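PDB 6S1Y: angiotensin-converting enzyme from Anopheles gambiae, which is a zinc metallopeptidase of the angiotensin-converting enzyme family, probably trimming short peptides from their C-terminal end in the mosquito. Local coordinates for residues Q28-Q33 and D332-D337; H222-Y227 and Y580-E585; E517-K520 and E524-L527. One frame throughout, in Å; residues are numbered along the deposited sequence.

Overall arrangement
All three contacts lie away from the centre of this largely helical chain, and none touches another. Interaction 1 sets the long helix 12-42 against a loop between two short antiparallel strands and is partly buried. Interaction 2 joins helix 203-233 to helix 577-590 on the other side of the chain's centre, about 36 Å from interaction 1 between nearest atoms, and is buried. Interaction 3, at the surface, folds one loop back on itself and lies in sequence inside the loop that interaction 2 closes. Chemistry follows place: a lysine chain on a phenyl face in 1, a purely aromatic and aliphatic meeting in 2, and a backbone hydrogen bond beside a leucine-covered tyrosine in 3.

Interaction 1 (Q28-Q33 and D332-D337); sequences QTKAHQ and DFFAID
The aliphatic part of a lysine, rather than its ammonium group, makes the main contact here: K30 lays CD over one face of the F334 ring, 4.0 Å from the ring centroid and 15° off the normal. CE follows toward the rim, reaching 3.6 Å from CZ of F334. This is a CH-pi contact. With CG anti to the backbone N (chi1 -160°), the K30 chain runs out nearly extended from helix 12-42 and bends only at chi4, where CD and CE already lie over the ring. On the opposite face of the phenyl group lies OD2 of D332, displaced toward the rim, while OD1 of the same carboxylate accepts from the backbone N of F334 at 3.0 Å, the N-H coming from above the carboxylate plane. That bond closes an Asx turn where strand 329-332 runs into the loop before strand 339-342. One residue further along the helix, CB of A31 packs 3.5 Å from O of F333, and the CA atoms of A31 and F333 are the nearest across the contact at 5.5 Å. Q27 donates through NE2 to O of F334, whereas the F333 ring meets W38 edge-to-face and makes a cation-pi contact with R340.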
loop_
_atom_site.group_PDB
_atom_site.type_symbol
_atom_site.label_atom_id
_atom_site.label_comp_id
_atom_site.label_asym_id
_atom_site.label_seq_id
_atom_site.Cartn_x
_atom_site.Cartn_y
_atom_site.Cartn_z
ATOM N N GLN A 28 -13.128 -9.113 22.273
ATOM C CA GLN A 28 -14.548 -8.929 22.003
ATOM C C GLN A 28 -14.893 -7.469 21.721
ATOM O O GLN A 28 -15.668 -7.185 20.796
ATOM C CB GLN A 28 -15.371 -9.488 23.165
ATOM C CG GLN A 28 -15.212 -11.007 23.273
ATOM C CD GLN A 28 -16.105 -11.650 24.323
ATOM O OE1 GLN A 28 -17.267 -11.264 24.500
ATOM N NE2 GLN A 28 -15.563 -12.648 25.023
ATOM N N THR A 29 -14.337 -6.525 22.484
ATOM C CA THR A 29 -14.633 -5.133 22.173
ATOM C C THR A 29 -13.912 -4.688 20.902
ATOM O O THR A 29 -14.441 -3.857 20.157
ATOM C CB THR A 29 -14.282 -4.210 23.348
ATOM O OG1 THR A 29 -12.912 -4.399 23.724
ATOM C CG2 THR A 29 -15.188 -4.504 24.529
ATOM N N LYS A 30 -12.730 -5.244 20.614
ATOM C CA LYS A 30 -12.073 -4.872 19.368
ATOM C C LYS A 30 -12.868 -5.379 18.172
ATOM O O LYS A 30 -12.938 -4.703 17.134
ATOM C CB LYS A 30 -10.642 -5.397 19.301
ATOM C CG LYS A 30 -9.796 -4.625 18.270
ATOM C CD LYS A 30 -8.524 -5.382 17.877
ATOM C CE LYS A 30 -7.639 -4.579 16.907
ATOM N NZ LYS A 30 -6.452 -3.970 17.612
ATOM N N ALA A 31 -13.491 -6.548 18.306
ATOM C CA ALA A 31 -14.352 -7.047 17.241
ATOM C C ALA A 31 -15.576 -6.165 17.091
ATOM O O ALA A 31 -15.930 -5.770 15.981
ATOM C CB ALA A 31 -14.758 -8.494 17.517
ATOM N N HIS A 32 -16.235 -5.834 18.201
ATOM C CA HIS A 32 -17.381 -4.933 18.122
ATOM C C HIS A 32 -16.986 -3.636 17.431
ATOM O O HIS A 32 -17.722 -3.107 16.598
ATOM C CB HIS A 32 -17.929 -4.663 19.526
ATOM C CG HIS A 32 -19.159 -3.811 19.542
ATOM N ND1 HIS A 32 -19.161 -2.515 20.016
ATOM C CD2 HIS A 32 -20.424 -4.063 19.125
ATOM C CE1 HIS A 32 -20.374 -2.005 19.895
ATOM N NE2 HIS A 32 -21.159 -2.924 19.356
ATOM N N GLN A 33 -15.798 -3.132 17.732
ATOM C CA GLN A 33 -15.365 -1.877 17.136
ATOM C C GLN A 33 -15.098 -2.043 15.645
ATOM O O GLN A 33 -15.548 -1.228 14.830
ATOM C CB GLN A 33 -14.132 -1.385 17.882
ATOM C CG GLN A 33 -13.614 -0.080 17.390
ATOM C CD GLN A 33 -12.267 -0.250 16.773
ATOM O OE1 GLN A 33 -11.244 -0.208 17.465
ATOM N NE2 GLN A 33 -12.249 -0.472 15.455
ATOM N N ASP A 332 -10.225 -7.973 9.095
ATOM C CA ASP A 332 -10.156 -9.066 10.056
ATOM C C ASP A 332 -11.107 -8.746 11.204
ATOM O O ASP A 332 -10.952 -7.715 11.880
ATOM C CB ASP A 332 -8.726 -9.226 10.578
ATOM C CG ASP A 332 -8.568 -10.443 11.494
ATOM O OD1 ASP A 332 -9.567 -11.189 11.675
ATOM O OD2 ASP A 332 -7.442 -10.656 12.023
ATOM N N PHE A 333 -12.089 -9.615 11.427
ATOM C CA PHE A 333 -13.086 -9.366 12.468
ATOM C C PHE A 333 -12.792 -10.126 13.747
ATOM O O PHE A 333 -13.644 -10.175 14.636
ATOM C CB PHE A 333 -14.487 -9.685 11.953
ATOM C CG PHE A 333 -14.961 -8.719 10.904
ATOM C CD1 PHE A 333 -14.698 -8.942 9.563
ATOM C CD2 PHE A 333 -15.625 -7.568 11.268
ATOM C CE1 PHE A 333 -15.114 -8.050 8.608
ATOM C CE2 PHE A 333 -16.035 -6.663 10.323
ATOM C CZ PHE A 333 -15.778 -6.900 8.987
ATOM N N PHE A 334 -11.597 -10.706 13.864
ATOM C CA PHE A 334 -11.098 -11.200 15.146
ATOM C C PHE A 334 -12.066 -12.208 15.761
ATOM O O PHE A 334 -12.296 -12.227 16.968
ATOM C CB PHE A 334 -10.823 -10.036 16.106
ATOM C CG PHE A 334 -9.786 -9.072 15.596
ATOM C CD1 PHE A 334 -8.442 -9.290 15.835
ATOM C CD2 PHE A 334 -10.153 -7.962 14.850
ATOM C CE1 PHE A 334 -7.483 -8.414 15.351
ATOM C CE2 PHE A 334 -9.197 -7.092 14.366
ATOM C CZ PHE A 334 -7.863 -7.320 14.621
ATOM N N ALA A 335 -12.658 -13.036 14.908
ATOM C CA ALA A 335 -13.445 -14.188 15.328
ATOM C C ALA A 335 -12.775 -15.406 14.702
ATOM O O ALA A 335 -11.549 -15.532 14.760
ATOM C CB ALA A 335 -14.902 -14.051 14.905
ATOM N N ILE A 336 -13.543 -16.289 14.071
ATOM C CA ILE A 336 -12.967 -17.389 13.301
ATOM C C ILE A 336 -13.583 -17.364 11.910
ATOM O O ILE A 336 -14.811 -17.413 11.768
ATOM C CB ILE A 336 -13.188 -18.758 13.964
ATOM C CG1 ILE A 336 -12.442 -18.855 15.297
ATOM C CG2 ILE A 336 -12.689 -19.857 13.054
ATOM C CD1 ILE A 336 -10.914 -18.684 15.164
ATOM N N ASP A 337 -12.733 -17.262 10.892
ATOM C CA ASP A 337 -13.130 -17.300 9.489
ATOM C C ASP A 337 -14.013 -16.137 9.080
ATOM O O ASP A 337 -14.549 -16.142 7.970
ATOM C CB ASP A 337 -13.832 -18.626 9.153
ATOM C CG ASP A 337 -12.872 -19.806 9.197
ATOM O OD1 ASP A 337 -11.689 -19.570 9.541
ATOM O OD2 ASP A 337 -13.286 -20.949 8.884
#

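Interaction 2 (H222-Y227 and Y580-E585)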
loop_
_atom_site.group_PDB
_atom_site.type_symbol
_atom_site.label_atom_id
_atom_site.label_comp_id
_atom_site.label_asym_id
_atom_site.label_seq_id
_atom_site.Cartn_x
_atom_site.Cartn_y
_atom_site.Cartn_z
ATOM N N HIS A 222 13.072 6.978 -14.939
ATOM C CA HIS A 222 12.497 8.308 -15.066
ATOM C C HIS A 222 12.954 9.003 -16.336
ATOM O O HIS A 222 12.154 9.643 -17.025
ATOM C CB HIS A 222 12.901 9.133 -13.844
ATOM C CG HIS A 222 12.504 10.567 -13.915
ATOM N ND1 HIS A 222 13.128 11.467 -14.747
ATOM C CD2 HIS A 222 11.546 11.257 -13.255
ATOM C CE1 HIS A 222 12.557 12.646 -14.613
ATOM N NE2 HIS A 222 11.599 12.548 -13.708
ATOM N N ALA A 223 14.239 8.899 -16.664
ATOM C CA ALA A 223 14.752 9.610 -17.837
ATOM C C ALA A 223 14.196 9.027 -19.130
ATOM O O ALA A 223 13.916 9.757 -20.081
ATOM C CB ALA A 223 16.273 9.562 -17.840
ATOM N N TYR A 224 14.037 7.708 -19.193
ATOM C CA TYR A 224 13.474 7.101 -20.398
ATOM C C TYR A 224 12.005 7.467 -20.560
ATOM O O TYR A 224 11.570 7.871 -21.641
ATOM C CB TYR A 224 13.657 5.588 -20.355
ATOM C CG TYR A 224 13.259 4.918 -21.658
ATOM C CD1 TYR A 224 14.146 4.866 -22.716
ATOM C CD2 TYR A 224 11.982 4.398 -21.842
ATOM C CE1 TYR A 224 13.795 4.295 -23.921
ATOM C CE2 TYR A 224 11.617 3.789 -23.054
ATOM C CZ TYR A 224 12.526 3.746 -24.088
ATOM O OH TYR A 224 12.192 3.174 -25.280
ATOM N N VAL A 225 11.227 7.367 -19.487
ATOM C CA VAL A 225 9.808 7.721 -19.559
ATOM C C VAL A 225 9.650 9.162 -20.019
ATOM O O VAL A 225 8.848 9.465 -20.912
ATOM C CB VAL A 225 9.122 7.487 -18.198
ATOM C CG1 VAL A 225 7.688 8.007 -18.192
ATOM C CG2 VAL A 225 9.142 6.006 -17.854
ATOM N N ARG A 226 10.410 10.078 -19.426
ATOM C CA ARG A 226 10.317 11.477 -19.820
ATOM C C ARG A 226 10.651 11.660 -21.295
ATOM O O ARG A 226 9.972 12.409 -22.007
ATOM C CB ARG A 226 11.230 12.322 -18.940
ATOM C CG ARG A 226 11.388 13.794 -19.361
ATOM C CD ARG A 226 12.184 14.596 -18.336
ATOM N NE ARG A 226 13.572 14.172 -18.229
ATOM C CZ ARG A 226 14.427 14.646 -17.318
ATOM N NH1 ARG A 226 14.021 15.552 -16.458
ATOM N NH2 ARG A 226 15.686 14.204 -17.276
ATOM N N TYR A 227 11.688 10.978 -21.781
ATOM C CA TYR A 227 12.027 11.076 -23.192
ATOM C C TYR A 227 10.864 10.622 -24.072
ATOM O O TYR A 227 10.528 11.287 -25.062
ATOM C CB TYR A 227 13.287 10.257 -23.464
ATOM C CG TYR A 227 13.608 10.121 -24.927
ATOM C CD1 TYR A 227 13.071 9.080 -25.695
ATOM C CD2 TYR A 227 14.455 11.012 -25.538
ATOM C CE1 TYR A 227 13.364 8.967 -27.045
ATOM C CE2 TYR A 227 14.768 10.909 -26.866
ATOM C CZ TYR A 227 14.224 9.899 -27.615
ATOM O OH TYR A 227 14.551 9.851 -28.927
ATOM N N TYR A 580 18.084 -2.082 -15.644
ATOM C CA TYR A 580 19.051 -1.019 -15.371
ATOM C C TYR A 580 20.145 -0.974 -16.424
ATOM O O TYR A 580 20.517 0.116 -16.878
ATOM C CB TYR A 580 19.671 -1.232 -13.991
ATOM C CG TYR A 580 20.677 -0.189 -13.554
ATOM C CD1 TYR A 580 20.426 1.163 -13.720
ATOM C CD2 TYR A 580 21.872 -0.557 -12.918
ATOM C CE1 TYR A 580 21.340 2.130 -13.291
ATOM C CE2 TYR A 580 22.794 0.414 -12.477
ATOM C CZ TYR A 580 22.519 1.753 -12.666
ATOM O OH TYR A 580 23.434 2.709 -12.243
ATOM N N GLN A 581 20.693 -2.137 -16.806
ATOM C CA GLN A 581 21.763 -2.161 -17.800
ATOM C C GLN A 581 21.249 -1.680 -19.150
ATOM O O GLN A 581 21.943 -0.958 -19.866
ATOM C CB GLN A 581 22.367 -3.555 -17.933
ATOM C CG GLN A 581 22.943 -4.128 -16.662
ATOM C CD GLN A 581 24.033 -3.239 -16.035
ATOM O OE1 GLN A 581 24.830 -2.606 -16.736
ATOM N NE2 GLN A 581 24.055 -3.187 -14.711
ATOM N N TRP A 582 20.022 -2.044 -19.503
ATOM C CA TRP A 582 19.495 -1.639 -20.796
ATOM C C TRP A 582 19.253 -0.136 -20.836
ATOM O O TRP A 582 19.602 0.525 -21.813
ATOM C CB TRP A 582 18.215 -2.406 -21.108
ATOM C CG TRP A 582 17.743 -2.164 -22.488
ATOM C CD1 TRP A 582 18.152 -2.801 -23.623
ATOM C CD2 TRP A 582 16.777 -1.190 -22.897
ATOM N NE1 TRP A 582 17.476 -2.303 -24.708
ATOM C CE2 TRP A 582 16.639 -1.301 -24.288
ATOM C CE3 TRP A 582 16.007 -0.254 -22.217
ATOM C CZ2 TRP A 582 15.761 -0.502 -25.015
ATOM C CZ3 TRP A 582 15.133 0.525 -22.937
ATOM C CH2 TRP A 582 15.015 0.395 -24.320
ATOM N N LEU A 583 18.708 0.427 -19.759
ATOM C CA LEU A 583 18.435 1.860 -19.725
ATOM C C LEU A 583 19.716 2.679 -19.789
ATOM O O LEU A 583 19.771 3.692 -20.496
ATOM C CB LEU A 583 17.653 2.208 -18.466
ATOM C CG LEU A 583 16.214 1.670 -18.373
ATOM C CD1 LEU A 583 15.685 1.833 -16.947
ATOM C CD2 LEU A 583 15.324 2.388 -19.368
ATOM N N LEU A 584 20.754 2.273 -19.041
ATOM C CA LEU A 584 22.021 3.003 -19.057
ATOM C C LEU A 584 22.509 3.211 -20.482
ATOM O O LEU A 584 22.936 4.308 -20.858
ATOM C CB LEU A 584 23.101 2.251 -18.266
ATOM C CG LEU A 584 23.063 2.406 -16.754
ATOM C CD1 LEU A 584 23.966 1.367 -16.069
ATOM C CD2 LEU A 584 23.475 3.817 -16.368
ATOM N N GLU A 585 22.474 2.149 -21.283
ATOM C CA GLU A 585 22.936 2.240 -22.663
ATOM C C GLU A 585 21.936 2.983 -23.543
ATOM O O GLU A 585 22.337 3.809 -24.369
ATOM C CB GLU A 585 23.210 0.834 -23.207
ATOM C CG GLU A 585 23.796 0.812 -24.622
ATOM C CD GLU A 585 25.100 1.614 -24.752
ATOM O OE1 GLU A 585 25.365 2.103 -25.875
ATOM O OE2 GLU A 585 25.849 1.753 -23.743
#
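Y224 carries the whole contact from the side of residues 222-227, meeting W582 and L583 of residues 580-585. Before it in sequence, the CB bond of H222 points away from the other helix, and its NE2 donates to O of G468. At Y224 the CB bond points toward the other helix, and a chi1 of -172° swings the ring clear of its own backbone N and out to W582. The two aromatics form an offset edge-to-face pair: the edge of the indole six-membered ring is directed at the phenol face, with centroids 5.6 Å apart and planes at 66°. Contact is made by CZ3 and CH2 of W582, each 4.1 Å from CE1 of Y224; the phenol OH lies at the indole edge, near its plane. Nearer the backbone, CD2 of L583 packs 3.7 Å from CB of Y224, the two side chains crossing at about a right angle. No hydrogen bond links the segments, and 7.2 Å between CA of Y224 and CA of L583 is the shortest CA-CA distance across them. Further along, R226 serves other parts of the chain, its guanidinium donating to O of G242, H593 and G595. This is helix-helix packing between 203-233 and 577-590. P266 from a loop touches both Y224 and W582, and helix 414-429 lies beside both helices, with Y422 and V426 against V225 and I418 against W582.

Interaction 3 (E517-K520 and E524-L527); sequences EYVK and EKTL
Y518 presents one face of its ring to L527, whose CD2 methyl sits 3.8 Å from the ring centroid and 18° off the normal, a CH-pi contact. The methyl lies off centre, closest to CD1 of Y518 at 3.7 Å, and CG of L527 follows alongside toward CE1. Two torsions explain the meeting: the tyrosine ring extends on the far side of CA-CB from its own N (chi1 165°), while in L527 CG stands opposite the carbonyl carbon, which brings its end nearer the tyrosine than its CB bond alone would suggest. On the ring's opposite face lies the backbone N of K520, offset toward the rim.

The backbones join through the carbonyl of K525. Its O accepts from N of V519 at 3.0 Å, on a lone pair in the carbonyl plane, with an angle of 150° at the hydrogen. The same oxygen also receives a CA-H...O contact from Y518, CA to O 3.3 Å, so two neighbouring residues of 517-520 converge on one acceptor. The K525 side chain adds further contacts: its CB comes 3.4 Å from O of E517, and its CD meets CG2 of V519 at 4.0 Å. E517 and K525 carry opposite charges, but their charged atoms are not in contact.

Neither segment is regular helix or strand; both belong to the loop between helices 495-514 and 536-547, which doubles back on itself over three intervening residues. The polar ends are engaged beyond the two segments: OE1 of E517 forms a salt bridge with K399 and also accepts from N of D531, while OH of Y518 hydrogen-bonds E574. R509 of helix 495-514 touches both Y518 and L527, and L527 also packs on E574 and Y575 at helix 570-575.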
loop_
_atom_site.group_PDB
_atom_site.type_symbol
_atom_site.label_atom_id
_atom_site.label_comp_id
_atom_site.label_asym_id
_atom_site.label_seq_id
_atom_site.Cartn_x
_atom_site.Cartn_y
_atom_site.Cartn_z
ATOM N N GLU A 517 12.749 -22.648 -8.936
ATOM C CA GLU A 517 12.529 -21.701 -10.012
ATOM C C GLU A 517 13.617 -20.645 -10.118
ATOM O O GLU A 517 13.614 -19.887 -11.093
ATOM C CB GLU A 517 11.169 -20.998 -9.827
ATOM C CG GLU A 517 9.978 -21.866 -10.155
ATOM C CD GLU A 517 9.868 -22.099 -11.618
ATOM O OE1 GLU A 517 9.232 -21.261 -12.302
ATOM O OE2 GLU A 517 10.451 -23.098 -12.095
ATOM N N TYR A 518 14.530 -20.562 -9.151
ATOM C CA TYR A 518 15.539 -19.514 -9.150
ATOM C C TYR A 518 16.913 -20.065 -8.802
ATOM O O TYR A 518 17.120 -20.586 -7.701
ATOM C CB TYR A 518 15.188 -18.399 -8.155
ATOM C CG TYR A 518 16.365 -17.488 -7.869
ATOM C CD1 TYR A 518 16.869 -16.640 -8.857
ATOM C CD2 TYR A 518 16.983 -17.484 -6.623
ATOM C CE1 TYR A 518 17.956 -15.812 -8.613
ATOM C CE2 TYR A 518 18.075 -16.658 -6.370
ATOM C CZ TYR A 518 18.551 -15.816 -7.376
ATOM O OH TYR A 518 19.625 -14.979 -7.146
ATOM N N VAL A 519 17.862 -19.885 -9.712
ATOM C CA VAL A 519 19.276 -20.108 -9.431
ATOM C C VAL A 519 20.040 -18.843 -9.801
ATOM O O VAL A 519 19.906 -18.336 -10.922
ATOM C CB VAL A 519 19.835 -21.313 -10.216
ATOM C CG1 VAL A 519 21.310 -21.488 -9.919
ATOM C CG2 VAL A 519 19.045 -22.568 -9.881
ATOM N N LYS A 520 20.844 -18.343 -8.870
ATOM C CA LYS A 520 21.643 -17.156 -9.137
ATOM C C LYS A 520 22.566 -17.401 -10.324
ATOM O O LYS A 520 23.238 -18.437 -10.405
ATOM C CB LYS A 520 22.451 -16.773 -7.900
ATOM C CG LYS A 520 23.000 -15.357 -7.938
ATOM C CD LYS A 520 23.667 -15.001 -6.622
ATOM C CE LYS A 520 24.846 -14.054 -6.822
ATOM N NZ LYS A 520 24.443 -12.624 -6.770
ATOM N N GLU A 524 18.093 -19.296 -17.351
ATOM C CA GLU A 524 16.772 -19.907 -17.484
ATOM C C GLU A 524 15.969 -19.900 -16.186
ATOM O O GLU A 524 14.816 -20.350 -16.190
ATOM C CB GLU A 524 16.881 -21.363 -17.957
ATOM C CG GLU A 524 17.728 -21.609 -19.193
ATOM C CD GLU A 524 18.506 -22.918 -19.085
ATOM O OE1 GLU A 524 19.624 -22.898 -18.513
ATOM O OE2 GLU A 524 17.991 -23.960 -19.542
ATOM N N LYS A 525 16.548 -19.433 -15.075
ATOM C CA LYS A 525 15.883 -19.474 -13.776
ATOM C C LYS A 525 16.119 -18.174 -13.004
ATOM O O LYS A 525 16.680 -18.140 -11.912
ATOM C CB LYS A 525 16.351 -20.694 -12.983
ATOM C CG LYS A 525 15.863 -22.011 -13.577
ATOM C CD LYS A 525 16.346 -23.217 -12.773
ATOM C CE LYS A 525 15.270 -24.301 -12.706
ATOM N NZ LYS A 525 14.873 -24.830 -14.038
ATOM N N THR A 526 15.636 -17.074 -13.579
ATOM C CA THR A 526 15.814 -15.754 -12.999
ATOM C C THR A 526 14.652 -15.404 -12.079
ATOM O O THR A 526 13.578 -16.016 -12.107
ATOM C CB THR A 526 15.913 -14.685 -14.090
ATOM O OG1 THR A 526 14.653 -14.601 -14.783
ATOM C CG2 THR A 526 17.042 -15.005 -15.078
ATOM N N LEU A 527 14.863 -14.364 -11.282
ATOM C CA LEU A 527 13.767 -13.819 -10.499
ATOM C C LEU A 527 12.656 -13.286 -11.386
ATOM O O LEU A 527 11.510 -13.235 -10.949
ATOM C CB LEU A 527 14.276 -12.710 -9.591
ATOM C CG LEU A 527 15.287 -13.169 -8.552
ATOM C CD1 LEU A 527 15.931 -11.976 -7.862
ATOM C CD2 LEU A 527 14.612 -14.084 -7.524
#